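DUF3248 domain-containing protein (Thermus thermophilus, PDB 2E6X) is of unknown function but belongs to the DUF3248 family and forms a two-chain assembly in the crystal. Local coordinates at residues K8-A20 with V28-R40. Numbering follows the deposited sequence.
Sequences KLGQHLVWRMGRA and VRVGLASATPRFR
Val14 pairs with Gly31 and Arg16 with Arg29 as the hydrogen-bonded pairs of an antiparallel ladder, whose strand axes run 162° apart. The bond from Val14 N to Gly31 O is 2.7 Å long and that from Arg29 N to Arg16 O 2.8 Å, both nearly straight at the hydrogen. Ala33 N, just past the strand, still donates to His12 O.

Each face of the ladder has its own relief. On one, Trp15 lies beside Val30 and points the same way, and CG2 of Val30 rests over the indole, 3.6 Å from the centroid of its six-membered ring and 10° off the normal, a CH-pi contact. That methyl is aimed there because it stands anti to Val30 N. CG1 of Val28 meets the rim of the indole in its plane, 3.5 Å from Trp15 CZ3, so the two valines meet the indole on one face and at its edge. Trp15 also packs on Met17 of the second subunit, placing this face at the interface.

On the other face, Gly31 has no side chain, and the Phe39 ring lies in this hollow, with Gly31 N and Arg29 O at its edge, in the ring plane. Val14 CG1 sits over one face of that ring, toward its rim, while Val14 CB reaches Phe39 CZ at 3.8 Å; Val14 CG2 presses against both Ala33 CA, at 3.3 Å, and Thr36 OG1. Arg16 CG approaches Phe39 CD2 obliquely. The bent Arg16 chain returns NH1 to its neighbour's carbonyl, Trp15 O, at 3.0 Å. An alanine in place of Arg16 would lose this bond and the CG contact, which is likely to uncover part of the Phe39 ring.

The whole is a beta hairpin, strands 13-19 and 26-32, with the following helix 36-41 packed against one face of its sheet through Phe39.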
ATOM      1  N   LYS A   8      -7.005 -15.190   8.638  1.00 27.28           N
ATOM      2  CA  LYS A   8      -7.230 -16.150   9.727  1.00 27.81           C
ATOM      3  C   LYS A   8      -7.758 -15.515  11.008  1.00 25.57           C
ATOM      4  O   LYS A   8      -8.272 -16.216  11.867  1.00 25.61           O
ATOM      5  CB  LYS A   8      -5.943 -16.912  10.060  1.00 25.07           C
ATOM      6  CG  LYS A   8      -5.281 -17.572   8.873  1.00 29.78           C
ATOM      7  CD  LYS A   8      -6.247 -18.433   8.073  1.00 35.49           C
ATOM      8  CE  LYS A   8      -5.683 -18.754   6.678  1.00 36.77           C
ATOM      9  NZ  LYS A   8      -6.392 -19.896   5.989  1.00 40.68           N
ATOM     10  N   LEU A   9      -7.613 -14.200  11.136  1.00 26.38           N
ATOM     11  CA  LEU A   9      -8.087 -13.457  12.314  1.00 27.64           C
ATOM     12  C   LEU A   9      -9.404 -12.750  11.999  1.00 29.00           C
ATOM     13  O   LEU A   9      -9.905 -11.969  12.808  1.00 28.18           O
ATOM     14  CB  LEU A   9      -7.099 -12.352  12.709  1.00 29.37           C
ATOM     15  CG  LEU A   9      -5.905 -12.490  13.660  1.00 31.25           C
ATOM     16  CD1 LEU A   9      -6.332 -13.331  14.825  1.00 29.48           C
ATOM     17  CD2 LEU A   9      -4.708 -13.109  12.978  1.00 30.72           C
ATOM     18  N   GLY A  10      -9.962 -12.991  10.824  1.00 27.68           N
ATOM     19  CA  GLY A  10     -11.174 -12.279  10.479  1.00 31.54           C
ATOM     20  C   GLY A  10     -10.890 -10.792  10.248  1.00 30.55           C
ATOM     21  O   GLY A  10     -11.818 -10.001  10.155  1.00 31.57           O
ATOM     22  N   GLN A  11      -9.613 -10.409  10.151  1.00 27.77           N
ATOM     23  CA  GLN A  11      -9.237  -9.009   9.936  1.00 26.27           C
ATOM     24  C   GLN A  11      -8.981  -8.760   8.449  1.00 25.15           C
ATOM     25  O   GLN A  11      -8.512  -9.645   7.713  1.00 22.28           O
ATOM     26  CB  GLN A  11      -7.966  -8.646  10.739  1.00 26.51           C
ATOM     27  CG  GLN A  11      -8.178  -8.542  12.257  1.00 26.44           C
ATOM     28  CD  GLN A  11      -6.873  -8.398  13.069  1.00 25.70           C
ATOM     29  OE1 GLN A  11      -6.898  -7.953  14.209  1.00 25.36           O
ATOM     30  NE2 GLN A  11      -5.746  -8.786  12.483  1.00 19.95           N
ATOM     31  N   HIS A  12      -9.331  -7.569   7.999  1.00 24.57           N
ATOM     32  CA  HIS A  12      -9.116  -7.215   6.613  1.00 24.17           C
ATOM     33  C   HIS A  12      -8.706  -5.773   6.653  1.00 25.15           C
ATOM     34  O   HIS A  12      -9.236  -5.005   7.456  1.00 27.46           O
ATOM     35  CB  HIS A  12     -10.395  -7.390   5.792  1.00 24.38           C
ATOM     36  CG  HIS A  12     -10.877  -8.813   5.713  1.00 26.25           C
ATOM     37  ND1 HIS A  12     -11.688  -9.387   6.674  1.00 26.91           N
ATOM     38  CD2 HIS A  12     -10.623  -9.789   4.806  1.00 26.03           C
ATOM     39  CE1 HIS A  12     -11.907 -10.652   6.364  1.00 24.08           C
ATOM     40  NE2 HIS A  12     -11.272 -10.922   5.237  1.00 24.82           N
ATOM     41  N   LEU A  13      -7.736  -5.423   5.819  1.00 22.37           N
ATOM     42  CA  LEU A  13      -7.215  -4.057   5.723  1.00 22.49           C
ATOM     43  C   LEU A  13      -7.797  -3.386   4.482  1.00 23.03           C
ATOM     44  O   LEU A  13      -7.971  -4.031   3.447  1.00 24.10           O
ATOM     45  CB  LEU A  13      -5.687  -4.096   5.599  1.00 24.37           C
ATOM     46  CG  LEU A  13      -4.918  -4.765   6.734  1.00 25.33           C
ATOM     47  CD1 LEU A  13      -3.452  -4.691   6.410  1.00 28.79           C
ATOM     48  CD2 LEU A  13      -5.193  -4.062   8.054  1.00 27.29           C
ATOM     49  N   VAL A  14      -8.102  -2.100   4.588  1.00 22.45           N
ATOM     50  CA  VAL A  14      -8.648  -1.358   3.460  1.00 21.45           C
ATOM     51  C   VAL A  14      -7.516  -0.518   2.912  1.00 20.70           C
ATOM     52  O   VAL A  14      -6.763   0.090   3.678  1.00 16.23           O
ATOM     53  CB  VAL A  14      -9.781  -0.416   3.882  1.00 23.98           C
ATOM     54  CG1 VAL A  14     -10.486   0.160   2.636  1.00 22.12           C
ATOM     55  CG2 VAL A  14     -10.759  -1.166   4.778  1.00 24.60           C
ATOM     56  N   TRP A  15      -7.388  -0.516   1.593  1.00 18.16           N
ATOM     57  CA  TRP A  15      -6.359   0.245   0.907  1.00 22.94           C
ATOM     58  C   TRP A  15      -6.956   1.212  -0.100  1.00 20.81           C
ATOM     59  O   TRP A  15      -7.865   0.841  -0.856  1.00 20.54           O
ATOM     60  CB  TRP A  15      -5.419  -0.678   0.136  1.00 30.84           C
ATOM     61  CG  TRP A  15      -4.604  -1.558   0.988  1.00 37.92           C
ATOM     62  CD1 TRP A  15      -4.946  -2.799   1.461  1.00 41.90           C
ATOM     63  CD2 TRP A  15      -3.318  -1.259   1.532  1.00 42.16           C
ATOM     64  NE1 TRP A  15      -3.946  -3.285   2.271  1.00 44.71           N
ATOM     65  CE2 TRP A  15      -2.937  -2.359   2.333  1.00 43.19           C
ATOM     66  CE3 TRP A  15      -2.450  -0.165   1.427  1.00 44.28           C
ATOM     67  CZ2 TRP A  15      -1.724  -2.396   3.020  1.00 44.83           C
ATOM     68  CZ3 TRP A  15      -1.235  -0.207   2.120  1.00 43.53           C
ATOM     69  CH2 TRP A  15      -0.889  -1.316   2.905  1.00 44.88           C
ATOM     70  N   ARG A  16      -6.448   2.454  -0.108  1.00 18.51           N
ATOM     71  CA  ARG A  16      -6.875   3.477  -1.060  1.00 14.34           C
ATOM     72  C   ARG A  16      -5.625   4.255  -1.432  1.00 18.56           C
ATOM     73  O   ARG A  16      -4.730   4.451  -0.599  1.00 16.73           O
ATOM     74  CB  ARG A  16      -7.894   4.450  -0.447  1.00 16.80           C
ATOM     75  CG  ARG A  16      -9.267   3.829  -0.059  1.00 15.57           C
ATOM     76  CD  ARG A  16     -10.091   3.400  -1.269  1.00 18.39           C
ATOM     77  NE  ARG A  16     -11.427   2.955  -0.850  1.00 14.48           N
ATOM     78  CZ  ARG A  16     -11.737   1.708  -0.504  1.00 21.29           C
ATOM     79  NH1 ARG A  16     -10.810   0.756  -0.543  1.00 18.02           N
ATOM     80  NH2 ARG A  16     -12.974   1.427  -0.085  1.00 17.10           N
HETATM   81  N   MSE A  17      -5.545   4.707  -2.675  1.00 17.13           N
HETATM   82  CA  MSE A  17      -4.375   5.471  -3.078  1.00 19.75           C
HETATM   83  C   MSE A  17      -4.711   6.461  -4.161  1.00 18.29           C
HETATM   84  O   MSE A  17      -5.730   6.337  -4.828  1.00 17.89           O
HETATM   85  CB  MSE A  17      -3.313   4.540  -3.591  1.00 25.08           C
HETATM   86  CG  MSE A  17      -3.881   3.662  -4.649  1.00 36.75           C
HETATM   87 SE   MSE A  17      -2.674   2.295  -5.000  1.00 60.09          SE
HETATM   88  CE  MSE A  17      -1.031   3.327  -5.174  1.00 45.97           C
ATOM     89  N   GLY A  18      -3.808   7.421  -4.344  1.00 13.59           N
ATOM     90  CA  GLY A  18      -3.998   8.448  -5.343  1.00 14.66           C
ATOM     91  C   GLY A  18      -3.054   9.597  -5.033  1.00 16.07           C
ATOM     92  O   GLY A  18      -2.356   9.628  -3.993  1.00  6.70           O
ATOM     93  N   ARG A  19      -3.002  10.556  -5.939  1.00 15.99           N
ATOM     94  CA  ARG A  19      -2.106  11.661  -5.712  1.00 12.22           C
ATOM     95  C   ARG A  19      -2.722  12.712  -4.809  1.00 13.25           C
ATOM     96  O   ARG A  19      -3.928  12.936  -4.829  1.00  9.71           O
ATOM     97  CB  ARG A  19      -1.681  12.312  -7.042  1.00 17.25           C
ATOM     98  CG  ARG A  19      -0.318  13.024  -6.950  1.00 15.94           C
ATOM     99  CD  ARG A  19      -0.150  14.078  -8.071  1.00 18.79           C
ATOM    100  NE  ARG A  19      -0.832  15.280  -7.635  1.00 20.56           N
ATOM    101  CZ  ARG A  19      -1.272  16.254  -8.420  1.00 21.49           C
ATOM    102  NH1 ARG A  19      -1.096  16.195  -9.750  1.00 19.69           N
ATOM    103  NH2 ARG A  19      -1.932  17.279  -7.859  1.00 18.45           N
ATOM    104  N   ALA A  20      -1.889  13.339  -3.979  1.00  7.43           N
ATOM    105  CA  ALA A  20      -2.368  14.416  -3.114  1.00 11.58           C
ATOM    106  C   ALA A  20      -2.831  15.522  -4.085  1.00 14.99           C
ATOM    107  O   ALA A  20      -2.241  15.691  -5.153  1.00 14.13           O
ATOM    108  CB  ALA A  20      -1.220  14.932  -2.284  1.00  9.72           C
ATOM    109  N   VAL A  28      -0.833   6.733   0.113  1.00  8.09           N
ATOM    110  CA  VAL A  28      -1.434   5.425   0.329  1.00  7.69           C
ATOM    111  C   VAL A  28      -2.113   5.486   1.683  1.00 10.48           C
ATOM    112  O   VAL A  28      -1.489   5.875   2.709  1.00  9.19           O
ATOM    113  CB  VAL A  28      -0.383   4.328   0.296  1.00 10.92           C
ATOM    114  CG1 VAL A  28      -0.969   2.999   0.810  1.00  8.85           C
ATOM    115  CG2 VAL A  28       0.100   4.192  -1.165  1.00 13.44           C
ATOM    116  N   ARG A  29      -3.404   5.187   1.701  1.00  8.28           N
ATOM    117  CA  ARG A  29      -4.100   5.192   2.982  1.00 14.76           C
ATOM    118  C   ARG A  29      -4.448   3.759   3.327  1.00 13.28           C
ATOM    119  O   ARG A  29      -4.914   3.009   2.458  1.00 13.56           O
ATOM    120  CB  ARG A  29      -5.369   6.055   2.925  1.00 13.96           C
ATOM    121  CG  ARG A  29      -5.053   7.490   2.701  1.00 16.23           C
ATOM    122  CD  ARG A  29      -6.307   8.299   2.476  1.00 11.81           C
ATOM    123  NE  ARG A  29      -5.966   9.724   2.438  1.00 12.06           N
ATOM    124  CZ  ARG A  29      -6.790  10.663   2.012  1.00 10.09           C
ATOM    125  NH1 ARG A  29      -8.011  10.318   1.587  1.00  8.01           N
ATOM    126  NH2 ARG A  29      -6.380  11.934   1.974  1.00 12.08           N
ATOM    127  N   VAL A  30      -4.214   3.386   4.582  1.00 14.38           N
ATOM    128  CA  VAL A  30      -4.505   2.028   5.042  1.00 14.88           C
ATOM    129  C   VAL A  30      -5.146   1.989   6.438  1.00 12.77           C
ATOM    130  O   VAL A  30      -4.809   2.784   7.325  1.00 11.07           O
ATOM    131  CB  VAL A  30      -3.223   1.165   5.052  1.00 12.15           C
ATOM    132  CG1 VAL A  30      -2.215   1.703   6.093  1.00 12.54           C
ATOM    133  CG2 VAL A  30      -3.578  -0.269   5.385  1.00 12.47           C
ATOM    134  N   GLY A  31      -6.074   1.062   6.632  1.00 12.32           N
ATOM    135  CA  GLY A  31      -6.734   0.947   7.918  1.00 11.43           C
ATOM    136  C   GLY A  31      -7.515  -0.359   7.982  1.00 13.28           C
ATOM    137  O   GLY A  31      -7.577  -1.088   6.989  1.00 12.91           O
ATOM    138  N   LEU A  32      -8.083  -0.662   9.140  1.00 13.60           N
ATOM    139  CA  LEU A  32      -8.897  -1.871   9.264  1.00 18.25           C
ATOM    140  C   LEU A  32     -10.183  -1.676   8.497  1.00 17.57           C
ATOM    141  O   LEU A  32     -10.607  -0.539   8.263  1.00 15.45           O
ATOM    142  CB  LEU A  32      -9.250  -2.147  10.721  1.00 19.70           C
ATOM    143  CG  LEU A  32      -8.137  -2.687  11.610  1.00 24.46           C
ATOM    144  CD1 LEU A  32      -8.653  -2.799  13.023  1.00 23.56           C
ATOM    145  CD2 LEU A  32      -7.667  -4.045  11.076  1.00 25.00           C
ATOM    146  N   ALA A  33     -10.834  -2.783   8.145  1.00 20.77           N
ATOM    147  CA  ALA A  33     -12.106  -2.712   7.415  1.00 20.65           C
ATOM    148  C   ALA A  33     -13.151  -1.888   8.183  1.00 19.83           C
ATOM    149  O   ALA A  33     -13.982  -1.219   7.583  1.00 21.67           O
ATOM    150  CB  ALA A  33     -12.654  -4.125   7.149  1.00 23.55           C
ATOM    151  N   SER A  34     -13.108  -1.934   9.507  1.00 23.54           N
ATOM    152  CA  SER A  34     -14.063  -1.197  10.321  1.00 23.17           C
ATOM    153  C   SER A  34     -13.911   0.328  10.201  1.00 23.96           C
ATOM    154  O   SER A  34     -14.798   1.077  10.614  1.00 22.83           O
ATOM    155  CB  SER A  34     -13.937  -1.638  11.784  1.00 25.08           C
ATOM    156  OG  SER A  34     -12.597  -1.566  12.222  1.00 27.77           O
ATOM    157  N   ALA A  35     -12.787   0.773   9.628  1.00 20.55           N
ATOM    158  CA  ALA A  35     -12.506   2.199   9.437  1.00 20.40           C
ATOM    159  C   ALA A  35     -12.936   2.725   8.058  1.00 16.21           C
ATOM    160  O   ALA A  35     -12.741   3.886   7.746  1.00 14.45           O
ATOM    161  CB  ALA A  35     -11.011   2.464   9.624  1.00 15.15           C
ATOM    162  N   THR A  36     -13.529   1.855   7.250  1.00 16.39           N
ATOM    163  CA  THR A  36     -13.955   2.203   5.924  1.00 17.69           C
ATOM    164  C   THR A  36     -14.735   3.504   5.839  1.00 18.21           C
ATOM    165  O   THR A  36     -14.447   4.355   5.016  1.00 17.85           O
ATOM    166  CB  THR A  36     -14.813   1.076   5.341  1.00 19.72           C
ATOM    167  OG1 THR A  36     -14.033  -0.120   5.295  1.00 16.55           O
ATOM    168  CG2 THR A  36     -15.313   1.452   3.939  1.00 19.04           C
ATOM    169  N   PRO A  37     -15.768   3.658   6.671  1.00 20.52           N
ATOM    170  CA  PRO A  37     -16.550   4.893   6.632  1.00 21.89           C
ATOM    171  C   PRO A  37     -15.652   6.146   6.662  1.00 23.25           C
ATOM    172  O   PRO A  37     -15.928   7.105   5.951  1.00 24.18           O
ATOM    173  CB  PRO A  37     -17.421   4.783   7.890  1.00 21.57           C
ATOM    174  CG  PRO A  37     -17.675   3.330   7.985  1.00 25.11           C
ATOM    175  CD  PRO A  37     -16.299   2.726   7.678  1.00 20.09           C
ATOM    176  N   ARG A  38     -14.573   6.128   7.451  1.00 19.89           N
ATOM    177  CA  ARG A  38     -13.691   7.322   7.568  1.00 19.87           C
ATOM    178  C   ARG A  38     -12.905   7.729   6.331  1.00 20.48           C
ATOM    179  O   ARG A  38     -12.516   8.897   6.180  1.00 21.33           O
ATOM    180  CB  ARG A  38     -12.678   7.134   8.691  1.00 19.64           C
ATOM    181  CG  ARG A  38     -13.262   6.638   9.995  1.00 22.06           C
ATOM    182  CD  ARG A  38     -14.032   7.693  10.697  1.00 24.74           C
ATOM    183  NE  ARG A  38     -14.675   7.119  11.866  1.00 28.64           N
ATOM    184  CZ  ARG A  38     -15.602   7.739  12.584  1.00 33.20           C
ATOM    185  NH1 ARG A  38     -15.990   8.960  12.238  1.00 31.38           N
ATOM    186  NH2 ARG A  38     -16.125   7.136  13.650  1.00 32.39           N
ATOM    187  N   PHE A  39     -12.637   6.776   5.451  1.00 21.67           N
ATOM    188  CA  PHE A  39     -11.858   7.087   4.269  1.00 21.16           C
ATOM    189  C   PHE A  39     -12.483   8.187   3.416  1.00 22.87           C
ATOM    190  O   PHE A  39     -11.790   9.122   3.010  1.00 18.99           O
ATOM    191  CB  PHE A  39     -11.622   5.823   3.407  1.00 19.18           C
ATOM    192  CG  PHE A  39     -10.550   4.888   3.948  1.00 22.53           C
ATOM    193  CD1 PHE A  39     -10.802   4.071   5.050  1.00 19.76           C
ATOM    194  CD2 PHE A  39      -9.303   4.788   3.311  1.00 21.15           C
ATOM    195  CE1 PHE A  39      -9.840   3.157   5.509  1.00 18.84           C
ATOM    196  CE2 PHE A  39      -8.339   3.887   3.761  1.00 19.50           C
ATOM    197  CZ  PHE A  39      -8.610   3.068   4.870  1.00 19.47           C
ATOM    198  N   ARG A  40     -13.782   8.072   3.133  1.00 24.77           N
ATOM    199  CA  ARG A  40     -14.459   9.056   2.291  1.00 27.47           C
ATOM    200  C   ARG A  40     -14.557  10.431   2.908  1.00 27.37           C
ATOM    201  O   ARG A  40     -14.763  11.414   2.189  1.00 26.86           O
ATOM    202  CB  ARG A  40     -15.868   8.586   1.922  1.00 35.15           C
ATOM    203  CG  ARG A  40     -15.896   7.579   0.802  1.00 41.03           C
ATOM    204  CD  ARG A  40     -15.236   6.269   1.211  1.00 47.84           C
ATOM    205  NE  ARG A  40     -15.016   5.410   0.051  1.00 50.88           N
ATOM    206  CZ  ARG A  40     -14.686   4.129   0.121  1.00 52.53           C
ATOM    207  NH1 ARG A  40     -14.537   3.547   1.300  1.00 53.41           N
ATOM    208  NH2 ARG A  40     -14.510   3.432  -0.990  1.00 54.56           N
TER
HETATM  209  O   HOH W   1     -11.426  -5.718   9.705  1.00 23.35           O